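Local coordinates for protein alkaline serine protease (Thermobifida fusca, PDB 2PFE) that probably cleaves peptide bonds as a serine endopeptidase of the S1 family, this chain being the protease domain of a longer precursor, at residues V125-G137 / G159-P171. Sequence-based numbering, arbitrary orientation.
With AES (4-(2-aminoethyl)benzenesulfonyl fluoride), chain D.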
loop_
_atom_site.group_PDB
_atom_site.type_symbol
_atom_site.label_atom_id
_atom_site.label_comp_id
_atom_site.label_asym_id
_atom_site.label_seq_id
_atom_site.Cartn_x
_atom_site.Cartn_y
_atom_site.Cartn_z
ATOM N N VAL A 125 5.554 -3.614 15.068
ATOM C CA VAL A 125 4.596 -4.125 14.090
ATOM C C VAL A 125 4.969 -5.564 13.745
ATOM O O VAL A 125 6.144 -5.872 13.505
ATOM C CB VAL A 125 4.558 -3.270 12.803
ATOM C CG1 VAL A 125 3.661 -3.917 11.759
ATOM C CG2 VAL A 125 4.031 -1.887 13.120
ATOM N N THR A 126 3.964 -6.440 13.728
ATOM C CA THR A 126 4.168 -7.873 13.450
ATOM C C THR A 126 3.527 -8.251 12.108
ATOM O O THR A 126 2.798 -7.449 11.513
ATOM C CB THR A 126 3.564 -8.766 14.579
ATOM O OG1 THR A 126 2.138 -8.674 14.553
ATOM C CG2 THR A 126 4.076 -8.357 15.960
ATOM N N GLY A 127 3.786 -9.481 11.647
ATOM C CA GLY A 127 3.098 -9.998 10.458
ATOM C C GLY A 127 3.571 -9.455 9.114
ATOM O O GLY A 127 2.896 -9.634 8.110
ATOM N N LEU A 128 4.725 -8.787 9.090
ATOM C CA LEU A 128 5.213 -8.145 7.870
ATOM C C LEU A 128 6.004 -9.089 6.986
ATOM O O LEU A 128 6.644 -10.025 7.442
ATOM C CB LEU A 128 6.084 -6.955 8.219
ATOM C CG LEU A 128 5.405 -5.819 8.987
ATOM C CD1 LEU A 128 6.421 -4.746 9.360
ATOM C CD2 LEU A 128 4.232 -5.255 8.219
ATOM N N THR A 129 5.997 -8.789 5.694
ATOM C CA THR A 129 6.798 -9.547 4.743
ATOM C C THR A 129 8.009 -8.730 4.326
ATOM O O THR A 129 7.847 -7.609 3.854
ATOM C CB THR A 129 5.954 -9.903 3.506
ATOM O OG1 THR A 129 4.858 -10.726 3.928
ATOM C CG2 THR A 129 6.789 -10.662 2.462
ATOM N N ARG A 130 9.198 -9.291 4.537
ATOM C CA ARG A 130 10.465 -8.654 4.178
ATOM C C ARG A 130 10.797 -8.955 2.720
ATOM O O ARG A 130 10.656 -10.105 2.266
ATOM C CB ARG A 130 11.592 -9.141 5.111
ATOM C CG ARG A 130 12.892 -8.487 4.821
ATOM C CD ARG A 130 13.958 -8.961 5.782
ATOM N NE ARG A 130 14.598 -10.205 5.329
ATOM C CZ ARG A 130 14.717 -11.319 6.053
ATOM N NH1 ARG A 130 14.231 -11.401 7.288
ATOM N NH2 ARG A 130 15.332 -12.370 5.541
ATOM N N THR A 131 11.221 -7.930 1.987
ATOM C CA THR A 131 11.674 -8.096 0.608
ATOM C C THR A 131 12.994 -7.378 0.374
ATOM O O THR A 131 13.391 -6.511 1.148
ATOM C CB THR A 131 10.662 -7.541 -0.434
ATOM O OG1 THR A 131 10.869 -6.134 -0.628
ATOM C CG2 THR A 131 9.198 -7.789 -0.010
ATOM N N THR A 132 13.626 -7.704 -0.748
ATOM C CA THR A 132 14.835 -7.026 -1.159
ATOM C C THR A 132 14.608 -5.771 -2.007
ATOM O O THR A 132 15.593 -5.177 -2.441
ATOM C CB THR A 132 15.714 -7.949 -1.993
ATOM O OG1 THR A 132 14.990 -8.329 -3.179
ATOM C CG2 THR A 132 16.179 -9.186 -1.178
ATOM N N ALA A 133 13.350 -5.373 -2.263
ATOM C CA ALA A 133 13.086 -4.128 -2.973
ATOM C C ALA A 133 13.398 -2.910 -2.118
ATOM O O ALA A 133 13.326 -2.996 -0.894
ATOM C CB ALA A 133 11.632 -4.088 -3.426
ATOM N N CYS A 134 13.749 -1.792 -2.755
ATOM C CA CYS A 134 14.022 -0.550 -2.024
ATOM C C CYS A 134 12.782 0.344 -1.987
ATOM O O CYS A 134 11.863 0.174 -2.789
ATOM C CB CYS A 134 15.173 0.204 -2.678
ATOM S SG CYS A 134 14.789 0.733 -4.407
ATOM N N ALA A 135 12.780 1.311 -1.071
ATOM C CA ALA A 135 11.713 2.304 -0.986
ATOM C C ALA A 135 12.263 3.534 -0.301
ATOM O O ALA A 135 13.298 3.464 0.382
ATOM C CB ALA A 135 10.502 1.768 -0.196
ATOM N N GLU A 136 11.534 4.639 -0.431
ATOM C CA GLU A 136 11.880 5.889 0.243
ATOM C C GLU A 136 10.626 6.567 0.784
ATOM O O GLU A 136 9.495 6.219 0.405
ATOM C CB GLU A 136 12.628 6.822 -0.715
ATOM C CG GLU A 136 13.957 6.265 -1.185
ATOM C CD GLU A 136 14.605 7.119 -2.230
ATOM O OE1 GLU A 136 14.153 8.282 -2.394
ATOM O OE2 GLU A 136 15.564 6.628 -2.884
ATOM N N GLY A 137 10.822 7.578 1.631
ATOM C CA GLY A 137 9.693 8.265 2.227
ATOM C C GLY A 137 8.793 8.778 1.108
ATOM O O GLY A 137 9.280 9.264 0.079
ATOM N N GLY A 159 17.285 2.136 4.226
ATOM C CA GLY A 159 18.065 2.435 3.041
ATOM C C GLY A 159 17.286 3.314 2.088
ATOM O O GLY A 159 16.420 4.094 2.502
ATOM N N ASP A 160 17.600 3.213 0.804
ATOM C CA ASP A 160 16.927 4.038 -0.200
ATOM C C ASP A 160 17.075 3.366 -1.538
ATOM O O ASP A 160 17.663 2.272 -1.619
ATOM C CB ASP A 160 17.481 5.481 -0.203
ATOM C CG ASP A 160 18.929 5.579 -0.675
ATOM O OD1 ASP A 160 19.398 4.733 -1.474
ATOM O OD2 ASP A 160 19.593 6.550 -0.250
ATOM N N CYS A 161 16.573 4.011 -2.596
ATOM C CA CYS A 161 16.704 3.439 -3.929
ATOM C C CYS A 161 17.947 3.846 -4.705
ATOM O O CYS A 161 18.164 3.368 -5.818
ATOM C CB CYS A 161 15.449 3.690 -4.756
ATOM S SG CYS A 161 14.092 2.659 -4.219
ATOM N N ARG A 162 18.753 4.731 -4.139
ATOM C CA ARG A 162 20.004 5.066 -4.791
ATOM C C ARG A 162 21.037 3.973 -4.522
ATOM O O ARG A 162 21.689 3.474 -5.438
ATOM C CB ARG A 162 20.518 6.403 -4.298
ATOM C CG ARG A 162 21.711 6.898 -5.082
ATOM C CD ARG A 162 22.109 8.291 -4.626
ATOM N NE ARG A 162 22.581 8.305 -3.244
ATOM C CZ ARG A 162 23.215 9.330 -2.680
ATOM N NH1 ARG A 162 23.457 10.436 -3.377
ATOM N NH2 ARG A 162 23.617 9.245 -1.416
ATOM N N SER A 163 21.171 3.599 -3.255
ATOM C CA SER A 163 22.178 2.621 -2.864
ATOM C C SER A 163 21.562 1.269 -2.484
ATOM O O SER A 163 22.268 0.260 -2.367
ATOM C CB SER A 163 23.038 3.193 -1.737
ATOM O OG SER A 163 23.725 4.362 -2.166
ATOM N N GLY A 164 20.241 1.228 -2.344
ATOM C CA GLY A 164 19.575 -0.018 -1.984
ATOM C C GLY A 164 19.140 -0.082 -0.529
ATOM O O GLY A 164 19.490 0.758 0.290
ATOM N N GLY A 165 18.373 -1.118 -0.241
ATOM C CA GLY A 165 17.866 -1.346 1.097
ATOM C C GLY A 165 17.003 -2.583 1.159
ATOM O O GLY A 165 17.096 -3.481 0.299
ATOM N N ILE A 166 16.195 -2.647 2.210
ATOM C CA ILE A 166 15.191 -3.684 2.331
ATOM C C ILE A 166 13.882 -2.993 2.656
ATOM O O ILE A 166 13.861 -1.857 3.159
ATOM C CB ILE A 166 15.526 -4.763 3.397
ATOM C CG1 ILE A 166 15.451 -4.183 4.808
ATOM C CG2 ILE A 166 16.883 -5.457 3.121
ATOM C CD1 ILE A 166 15.428 -5.233 5.935
ATOM N N THR A 167 12.779 -3.668 2.370
ATOM C CA THR A 167 11.470 -3.063 2.570
ATOM C C THR A 167 10.517 -4.110 3.037
ATOM O O THR A 167 10.525 -5.226 2.529
ATOM C CB THR A 167 10.932 -2.592 1.244
ATOM O OG1 THR A 167 11.151 -3.692 0.339
ATOM C CG2 THR A 167 11.643 -1.332 0.823
ATOM N N PHE A 168 9.646 -3.696 3.936
ATOM C CA PHE A 168 8.608 -4.530 4.526
ATOM C C PHE A 168 7.242 -4.112 3.984
ATOM O O PHE A 168 6.944 -2.917 3.904
ATOM C CB PHE A 168 8.625 -4.384 6.054
ATOM C CG PHE A 168 9.873 -4.885 6.675
ATOM C CD1 PHE A 168 10.967 -4.048 6.885
ATOM C CD2 PHE A 168 9.964 -6.210 7.034
ATOM C CE1 PHE A 168 12.143 -4.555 7.481
ATOM C CE2 PHE A 168 11.112 -6.724 7.635
ATOM C CZ PHE A 168 12.197 -5.917 7.839
ATOM N N PHE A 169 6.402 -5.096 3.689
ATOM C CA PHE A 169 5.005 -4.836 3.381
ATOM C C PHE A 169 4.015 -5.493 4.343
ATOM O O PHE A 169 4.273 -6.568 4.869
ATOM C CB PHE A 169 4.674 -5.084 1.886
ATOM C CG PHE A 169 4.621 -6.530 1.432
ATOM C CD1 PHE A 169 3.522 -7.332 1.734
ATOM C CD2 PHE A 169 5.609 -7.040 0.561
ATOM C CE1 PHE A 169 3.420 -8.620 1.222
ATOM C CE2 PHE A 169 5.517 -8.320 0.049
ATOM C CZ PHE A 169 4.410 -9.121 0.368
ATOM N N GLN A 170 2.891 -4.800 4.530
ATOM C CA GLN A 170 1.729 -5.333 5.235
ATOM C C GLN A 170 0.946 -6.131 4.196
ATOM O O GLN A 170 0.478 -5.562 3.228
ATOM C CB GLN A 170 0.911 -4.140 5.765
ATOM C CG GLN A 170 -0.547 -4.418 6.046
ATOM C CD GLN A 170 -0.738 -5.407 7.186
ATOM O OE1 GLN A 170 -1.273 -6.506 6.995
ATOM N NE2 GLN A 170 -0.276 -5.034 8.377
ATOM N N PRO A 171 0.823 -7.458 4.368
ATOM C CA PRO A 171 0.045 -8.272 3.430
ATOM C C PRO A 171 -1.390 -7.750 3.250
ATOM O O PRO A 171 -2.012 -7.231 4.200
ATOM C CB PRO A 171 0.091 -9.683 4.048
ATOM C CG PRO A 171 1.395 -9.667 4.809
ATOM C CD PRO A 171 1.447 -8.282 5.416
HETATM C C3 AES D . 11.033 5.221 4.557
HETATM C C2 AES D . 9.640 5.123 4.487
HETATM C C1 AES D . 9.064 4.038 3.825
HETATM S S AES D . 7.322 3.828 3.645
HETATM O O1S AES D . 6.782 2.623 4.352
HETATM O O2S AES D . 7.347 3.466 1.895
HETATM C C6 AES D . 9.875 3.081 3.213
HETATM C C5 AES D . 11.260 3.177 3.289
HETATM C C4 AES D . 11.849 4.248 3.953
HETATM C C7 AES D . 13.371 4.286 3.991
HETATM C C8 AES D . 13.915 5.129 5.142
HETATM N N8 AES D . 15.209 4.633 5.571
HETATM O O HOH W 1 17.295 -2.844 -2.614
HETATM O O HOH W 2 14.490 0.447 1.164
#
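Thr129 and Phe169 pair across neighbouring antiparallel strands, 128-131 and 164-171, of a six-stranded barrel, one of the two beta-barrels of the chymotrypsin-like (S1) fold. Two backbone bonds join them, Thr129 N to Phe169 O and Phe169 N back to Thr129 O, both 2.9 Å. On the same side of the sheet, Thr129 CB sits over the centre of the Phe169 ring, 3.6 Å from its centroid, a CH-pi contact. The ring swings back over its partner because CG stands between the backbone N and the carbonyl carbon (chi1 73°); Thr131 CG2 meets it obliquely, and Trp144 packs against it from strand 143-146. A leucine here has no flat face, and would probably leave Thr129 CB without its CH-pi partner and Trp144 without its aromatic neighbour. The opposite side of the sheet carries Arg130 and Phe168, running alongside each other with Arg130 CB 3.5 Å from Phe168 CE2, while the guanidinium goes on to Gln112.

Past Thr131 the first chain leaves the ladder as a loop, while strand 164-171 runs on beside it. In one of its two modelled conformers, so with some doubt, Thr167 OG1 donates to Ala133 O (2.6 Å) from above the carbonyl plane. Ala135 CB touches the benzene ring of the bound AES. Two waters bridge the parting chains, one between Thr132 O and Gly165 N, the other between Ala135 N and Ile166 O. Beyond them the Cys134-Cys161 disulfide ties together the two loops that contribute Ala135, Glu136, Gly137 and Gly159 to the inhibitor pocket. Beside it, the extended Glu136 side chain accepts Cys161 N on the anti lone pair of OE2, at 2.8 Å.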